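Local coordinates for protein putative poly(3-hydroxybutyrate) depolymerase LpqC (Bordetella parapertussis 12822, PDB 3D0K) that is a putative poly(3-hydroxybutyrate) depolymerase, probably an alpha/beta-hydrolase that cleaves ester bonds with a serine nucleophile, at residues A[96-99]-A[100-104]; A[120-123]-A[124-128]. All coordinates share one frame; numbering follows the deposited sequence.

Interaction 1 of 2, residues A[96-99]-A[100-104]. With SO4 (sulfate ion), chain I.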
ATOM      1  N   PRO A  96       6.688 -13.601  -8.821  1.00 22.00           N
ATOM      2  CA  PRO A  96       6.437 -13.215 -10.217  1.00 21.72           C
ATOM      3  C   PRO A  96       4.981 -12.800 -10.531  1.00 20.57           C
ATOM      4  O   PRO A  96       4.025 -13.381 -10.015  1.00 20.18           O
ATOM      5  CB  PRO A  96       6.843 -14.487 -11.005  1.00 22.03           C
ATOM      6  CG  PRO A  96       6.569 -15.586 -10.032  1.00 22.19           C
ATOM      7  CD  PRO A  96       6.900 -15.062  -8.679  1.00 22.99           C
ATOM      8  N   GLY A  97       4.841 -11.786 -11.390  1.00 20.69           N
ATOM      9  CA  GLY A  97       3.542 -11.402 -11.948  1.00 20.13           C
ATOM     10  C   GLY A  97       2.652 -10.637 -10.979  1.00 19.51           C
ATOM     11  O   GLY A  97       2.890 -10.589  -9.761  1.00 20.71           O
ATOM     12  N   VAL A  98       1.594 -10.053 -11.528  1.00 19.29           N
ATOM     13  CA  VAL A  98       0.547  -9.457 -10.708  1.00 19.26           C
ATOM     14  C   VAL A  98      -0.075 -10.505  -9.745  1.00 18.58           C
ATOM     15  O   VAL A  98      -0.597 -10.128  -8.708  1.00 17.55           O
ATOM     16  CB  VAL A  98      -0.548  -8.769 -11.577  1.00 19.67           C
ATOM     17  CG1 VAL A  98       0.085  -7.656 -12.461  1.00 20.28           C
ATOM     18  CG2 VAL A  98      -1.344  -9.784 -12.404  1.00 19.21           C
ATOM     19  N   GLU A  99      -0.012 -11.804 -10.087  1.00 18.24           N
ATOM     20  CA  GLU A  99      -0.600 -12.837  -9.225  1.00 18.11           C
ATOM     21  C   GLU A  99       0.032 -12.861  -7.831  1.00 18.71           C
ATOM     22  O   GLU A  99      -0.675 -13.073  -6.827  1.00 18.75           O
ATOM     23  CB  GLU A  99      -0.559 -14.240  -9.897  1.00 17.45           C
ATOM     24  CG  GLU A  99      -1.481 -14.324 -11.151  1.00 20.82           C
ATOM     25  CD  GLU A  99      -0.818 -13.786 -12.448  1.00 21.62           C
ATOM     26  OE1 GLU A  99      -1.454 -13.984 -13.504  1.00 26.62           O
ATOM     27  OE2 GLU A  99       0.330 -13.232 -12.445  1.00 18.45           O
ATOM     28  N   SER A 100       1.354 -12.624  -7.753  1.00 18.70           N
ATOM     29  CA  SER A 100       2.064 -12.792  -6.491  1.00 18.44           C
ATOM     30  C   SER A 100       2.139 -11.509  -5.703  1.00 18.00           C
ATOM     31  O   SER A 100       2.274 -11.548  -4.466  1.00 19.16           O
ATOM     32  CB  SER A 100       3.517 -13.269  -6.718  1.00 18.78           C
ATOM     33  OG  SER A 100       3.561 -14.424  -7.557  1.00 20.33           O
ATOM     34  N   TYR A 101       2.167 -10.383  -6.404  1.00 16.04           N
ATOM     35  CA  TYR A 101       2.341  -9.123  -5.716  1.00 16.72           C
ATOM     36  C   TYR A 101       0.998  -8.354  -5.643  1.00 17.15           C
ATOM     37  O   TYR A 101       0.355  -8.373  -4.605  1.00 17.87           O
ATOM     38  CB  TYR A 101       3.455  -8.260  -6.377  1.00 16.68           C
ATOM     39  CG  TYR A 101       3.610  -6.890  -5.693  1.00 17.72           C
ATOM     40  CD1 TYR A 101       3.838  -6.811  -4.313  1.00 17.23           C
ATOM     41  CD2 TYR A 101       3.580  -5.694  -6.441  1.00 15.74           C
ATOM     42  CE1 TYR A 101       4.013  -5.577  -3.689  1.00 18.53           C
ATOM     43  CE2 TYR A 101       3.742  -4.413  -5.806  1.00 18.01           C
ATOM     44  CZ  TYR A 101       3.960  -4.394  -4.420  1.00 16.89           C
ATOM     45  OH  TYR A 101       4.111  -3.162  -3.795  1.00 20.12           O
ATOM     46  N   ASN A 102       0.619  -7.669  -6.735  1.00 17.10           N
ATOM     47  CA  ASN A 102      -0.686  -6.987  -6.823  1.00 17.18           C
ATOM     48  C   ASN A 102      -1.872  -7.768  -6.193  1.00 16.48           C
ATOM     49  O   ASN A 102      -2.714  -7.170  -5.500  1.00 17.00           O
ATOM     50  CB  ASN A 102      -1.119  -6.689  -8.273  1.00 14.92           C
ATOM     51  CG  ASN A 102      -0.078  -6.032  -9.141  1.00 18.26           C
ATOM     52  OD1 ASN A 102      -0.448  -5.198 -10.030  1.00 22.05           O
ATOM     53  ND2 ASN A 102       1.184  -6.425  -8.996  1.00 13.10           N
ATOM     54  N   ASN A 103      -2.006  -9.053  -6.547  1.00 16.17           N
ATOM     55  CA  ASN A 103      -3.149  -9.898  -6.174  1.00 16.64           C
ATOM     56  C   ASN A 103      -2.910 -10.753  -4.915  1.00 17.08           C
ATOM     57  O   ASN A 103      -3.779 -11.574  -4.523  1.00 18.08           O
ATOM     58  CB  ASN A 103      -3.575 -10.852  -7.324  1.00 17.17           C
ATOM     59  CG  ASN A 103      -3.884 -10.128  -8.657  1.00 19.25           C
ATOM     60  OD1 ASN A 103      -4.123 -10.791  -9.700  1.00 20.93           O
ATOM     61  ND2 ASN A 103      -3.858  -8.807  -8.648  1.00 16.73           N
ATOM     62  N   GLY A 104      -1.750 -10.573  -4.283  1.00 15.37           N
ATOM     63  CA  GLY A 104      -1.558 -11.133  -2.919  1.00 16.13           C
ATOM     64  C   GLY A 104      -1.389 -12.668  -2.834  1.00 17.18           C
ATOM     65  O   GLY A 104      -1.508 -13.239  -1.750  1.00 17.35           O
TER
HETATM   66  S   SO4 I 308       2.358  -9.626 -15.229  1.00 43.07           S
HETATM   67  O1  SO4 I 308       1.402  -8.778 -15.954  1.00 44.02           O
HETATM   68  O2  SO4 I 308       1.641 -10.441 -14.244  1.00 33.76           O
HETATM   69  O3  SO4 I 308       3.055 -10.450 -16.228  1.00 42.78           O
HETATM   70  O4  SO4 I 308       3.343  -8.762 -14.565  1.00 40.51           O
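With chi1 of Ser100 at -52°, its OG stands beside its own backbone N and faces back along the chain to Pro96 O, four residues earlier; the hydroxyl donates a hydrogen bond of 2.7 Å from Ser100 OG to Pro96 O, tilted somewhat from the carbonyl plane. CD of the Pro96 ring lies 3.6 Å from Ser100 OG. Chi1 of Val98, -59°, sets CG1 beside the backbone N, where it lies 3.7 Å from Asn102 CG.

The backbone makes a single short helical turn held by few bonds. Ser100 N reaches Gly97 O at 3.2 Å from well above the carbonyl plane, and Tyr101 N shares that acceptor in a weak bond. By contrast, Asn103 N meets Val98 O at 2.8 Å nearly end-on, with a C=O...N angle of 172°. A type I turn follows, closed by Gly104 N on Tyr101 O. Val98 N donates to O2 of a sulfate, 2.7 Å away, the ion probably coming from the crystallisation liquor.

Tyr101 points elsewhere: its OH bonds to His61 O and Gln60 OE1 at the end of strand 56-60, and its ring meets Phe153. Asn102 and Asn103 lean on helix 149-160, which follows the probable nucleophile elbow, so the loop sits over that helix's first turns.

Interaction 2 of 2, residues A[120-123]-A[124-128]; sequences TYAL and VARVL
The first turns of helix 122-133 form this contact, where i to i+3 bonds give way to the i to i+4 bonds of the alpha-helix. The hydrogen bonds record the change. Leu123 N bonds to Thr120 O and Val124 N to Tyr121 O, the latter 3.3 Å long and spanning three residues, with the donor 51° out of the carbonyl plane. One step on, Arg126 N to Ala122 O is a weak i to i+4 bond. Val127 N to Leu123 O, at 3.0 Å and with an N-H...O angle of 165°, is a full alpha-helical one. In place of a direct bond between Tyr121 O and Ala125 N, a water bridges the two: it donates to Tyr121 O at 2.8 Å and accepts from Ala125 N.

Arg126 is the side chain that turns back over the earlier residues. Its chi1 of -58° lays CG 3.3 Å from Ala122 O, and the chain then runs extended to NE. Leu123 CD2 comes to the edge of the guanidinium, near its plane, 4.1 Å from NH1, whereas Ala122 CB approaches NH1 obliquely at 3.7 Å. Arg126 was modelled in two conformers; in the one described, NH2 bonds to Asp117 O, and NH1 makes a long, weak ion pair with Asp31. Val127 CG2 packs 3.4 Å from Leu123 O, beside the carbonyl that its own N-H uses.

Helix 122-133 lies against the central sheet, with Val124 and Leu128 on strand 56-60 and Leu123 and Val127 on strand 40-46. Tyr121 reaches helix 149-160, its ring edge-to-face with Phe153.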
ATOM      1  N   THR A 120       0.124 -12.394   0.450  1.00 17.43           N
ATOM      2  CA  THR A 120       1.305 -11.505   0.468  1.00 18.64           C
ATOM      3  C   THR A 120       0.999 -10.286   1.375  1.00 19.08           C
ATOM      4  O   THR A 120       1.880  -9.805   2.108  1.00 19.15           O
ATOM      5  CB  THR A 120       1.651 -11.012  -0.952  1.00 18.33           C
ATOM      6  OG1 THR A 120       1.541 -12.095  -1.880  1.00 19.26           O
ATOM      7  CG2 THR A 120       3.127 -10.402  -1.004  1.00 17.41           C
ATOM      8  N   TYR A 121      -0.256  -9.812   1.355  1.00 18.06           N
ATOM      9  CA  TYR A 121      -0.651  -8.612   2.131  1.00 17.74           C
ATOM     10  C   TYR A 121      -0.389  -8.770   3.624  1.00 19.36           C
ATOM     11  O   TYR A 121      -0.111  -7.772   4.310  1.00 20.45           O
ATOM     12  CB  TYR A 121      -2.133  -8.321   1.969  1.00 16.28           C
ATOM     13  CG  TYR A 121      -2.599  -8.293   0.503  1.00 16.17           C
ATOM     14  CD1 TYR A 121      -1.796  -7.721  -0.484  1.00 17.58           C
ATOM     15  CD2 TYR A 121      -3.836  -8.850   0.136  1.00 15.26           C
ATOM     16  CE1 TYR A 121      -2.208  -7.731  -1.839  1.00 15.63           C
ATOM     17  CE2 TYR A 121      -4.277  -8.847  -1.193  1.00 14.46           C
ATOM     18  CZ  TYR A 121      -3.441  -8.290  -2.166  1.00 16.66           C
ATOM     19  OH  TYR A 121      -3.922  -8.260  -3.487  1.00 14.83           O
ATOM     20  N   ALA A 122      -0.580  -9.993   4.127  1.00 19.37           N
ATOM     21  CA  ALA A 122      -0.504 -10.298   5.576  1.00 19.84           C
ATOM     22  C   ALA A 122       0.915 -10.155   6.153  1.00 20.35           C
ATOM     23  O   ALA A 122       1.107 -10.074   7.391  1.00 22.33           O
ATOM     24  CB  ALA A 122      -1.029 -11.733   5.844  1.00 19.73           C
ATOM     25  N   LEU A 123       1.901 -10.161   5.271  1.00 18.78           N
ATOM     26  CA  LEU A 123       3.298  -9.987   5.630  1.00 18.09           C
ATOM     27  C   LEU A 123       3.558  -8.605   6.206  1.00 19.00           C
ATOM     28  O   LEU A 123       4.452  -8.452   7.043  1.00 19.29           O
ATOM     29  CB  LEU A 123       4.167 -10.196   4.387  1.00 19.46           C
ATOM     30  CG  LEU A 123       4.206 -11.655   3.899  1.00 20.55           C
ATOM     31  CD1 LEU A 123       4.979 -11.734   2.622  1.00 22.06           C
ATOM     32  CD2 LEU A 123       4.867 -12.548   4.964  1.00 22.69           C
ATOM     33  N   VAL A 124       2.807  -7.584   5.770  1.00 18.80           N
ATOM     34  CA  VAL A 124       3.024  -6.204   6.331  1.00 19.41           C
ATOM     35  C   VAL A 124       2.860  -6.186   7.854  1.00 18.88           C
ATOM     36  O   VAL A 124       3.784  -5.797   8.583  1.00 18.15           O
ATOM     37  CB  VAL A 124       2.147  -5.139   5.650  1.00 18.83           C
ATOM     38  CG1 VAL A 124       2.311  -3.721   6.350  1.00 20.95           C
ATOM     39  CG2 VAL A 124       2.498  -5.075   4.189  1.00 18.67           C
ATOM     40  N   ALA A 125       1.714  -6.630   8.345  1.00 18.77           N
ATOM     41  CA  ALA A 125       1.515  -6.703   9.791  1.00 19.61           C
ATOM     42  C   ALA A 125       2.564  -7.550  10.540  1.00 19.89           C
ATOM     43  O   ALA A 125       2.970  -7.192  11.677  1.00 19.10           O
ATOM     44  CB  ALA A 125       0.083  -7.132  10.132  1.00 20.15           C
ATOM     45  N   ARG A 126       3.010  -8.648   9.932  0.50 19.48           N
ATOM     46  CA  ARG A 126       4.001  -9.515  10.595  0.50 19.80           C
ATOM     47  C   ARG A 126       5.335  -8.786  10.758  0.50 19.56           C
ATOM     48  O   ARG A 126       5.980  -8.853  11.830  0.50 19.23           O
ATOM     49  CB  ARG A 126       4.206 -10.819   9.829  0.50 19.88           C
ATOM     50  CG  ARG A 126       2.946 -11.634   9.650  0.50 22.72           C
ATOM     51  CD  ARG A 126       3.287 -13.014   9.096  0.50 27.35           C
ATOM     52  NE  ARG A 126       2.175 -13.942   9.259  0.50 31.32           N
ATOM     53  CZ  ARG A 126       1.439 -14.410   8.256  0.50 34.06           C
ATOM     54  NH1 ARG A 126       1.686 -14.036   7.001  0.50 36.01           N
ATOM     55  NH2 ARG A 126       0.458 -15.264   8.508  0.50 34.63           N
ATOM     56  N   VAL A 127       5.745  -8.081   9.703  1.00 19.06           N
ATOM     57  CA  VAL A 127       6.971  -7.316   9.751  1.00 18.97           C
ATOM     58  C   VAL A 127       6.835  -6.258  10.834  1.00 18.86           C
ATOM     59  O   VAL A 127       7.766  -6.102  11.643  1.00 17.80           O
ATOM     60  CB  VAL A 127       7.312  -6.632   8.389  1.00 19.60           C
ATOM     61  CG1 VAL A 127       8.423  -5.564   8.586  1.00 19.51           C
ATOM     62  CG2 VAL A 127       7.724  -7.703   7.367  1.00 20.62           C
ATOM     63  N   LEU A 128       5.673  -5.577  10.879  1.00 18.18           N
ATOM     64  CA  LEU A 128       5.434  -4.552  11.946  1.00 18.67           C
ATOM     65  C   LEU A 128       5.555  -5.159  13.347  1.00 18.59           C
ATOM     66  O   LEU A 128       6.139  -4.555  14.253  1.00 17.44           O
ATOM     67  CB  LEU A 128       4.072  -3.829  11.778  1.00 19.12           C
ATOM     68  CG  LEU A 128       3.952  -2.916  10.518  1.00 19.59           C
ATOM     69  CD1 LEU A 128       2.488  -2.486  10.230  1.00 19.51           C
ATOM     70  CD2 LEU A 128       4.874  -1.693  10.634  1.00 21.47           C
TER
HETATM   71  O   HOH W   1      -0.744  -6.817   6.846  1.00 18.65           O

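In the fold
Interactions 1 and 2 follow one another along the chain, their centres 15 Å apart, yet they touch. Ser100 O lies 2.7 Å from Thr120 OG1 and Asn102 O 2.6 Å from Tyr121 OH, both probable hydrogen bonds, so the hydroxyls of Thr120 and Tyr121 hold carbonyls of the loop. Interaction 1 is partly buried: its outer edge carries a sulfate and exposed Pro96, Val98 and Glu99, and its chemistry is largely polar. Interaction 2 is mostly buried, with aliphatic side chains on the sheet and an arginine along the partly exposed flank. Both have helix 149-160 as a neighbour, while helix 122-133 also packs on the sheet.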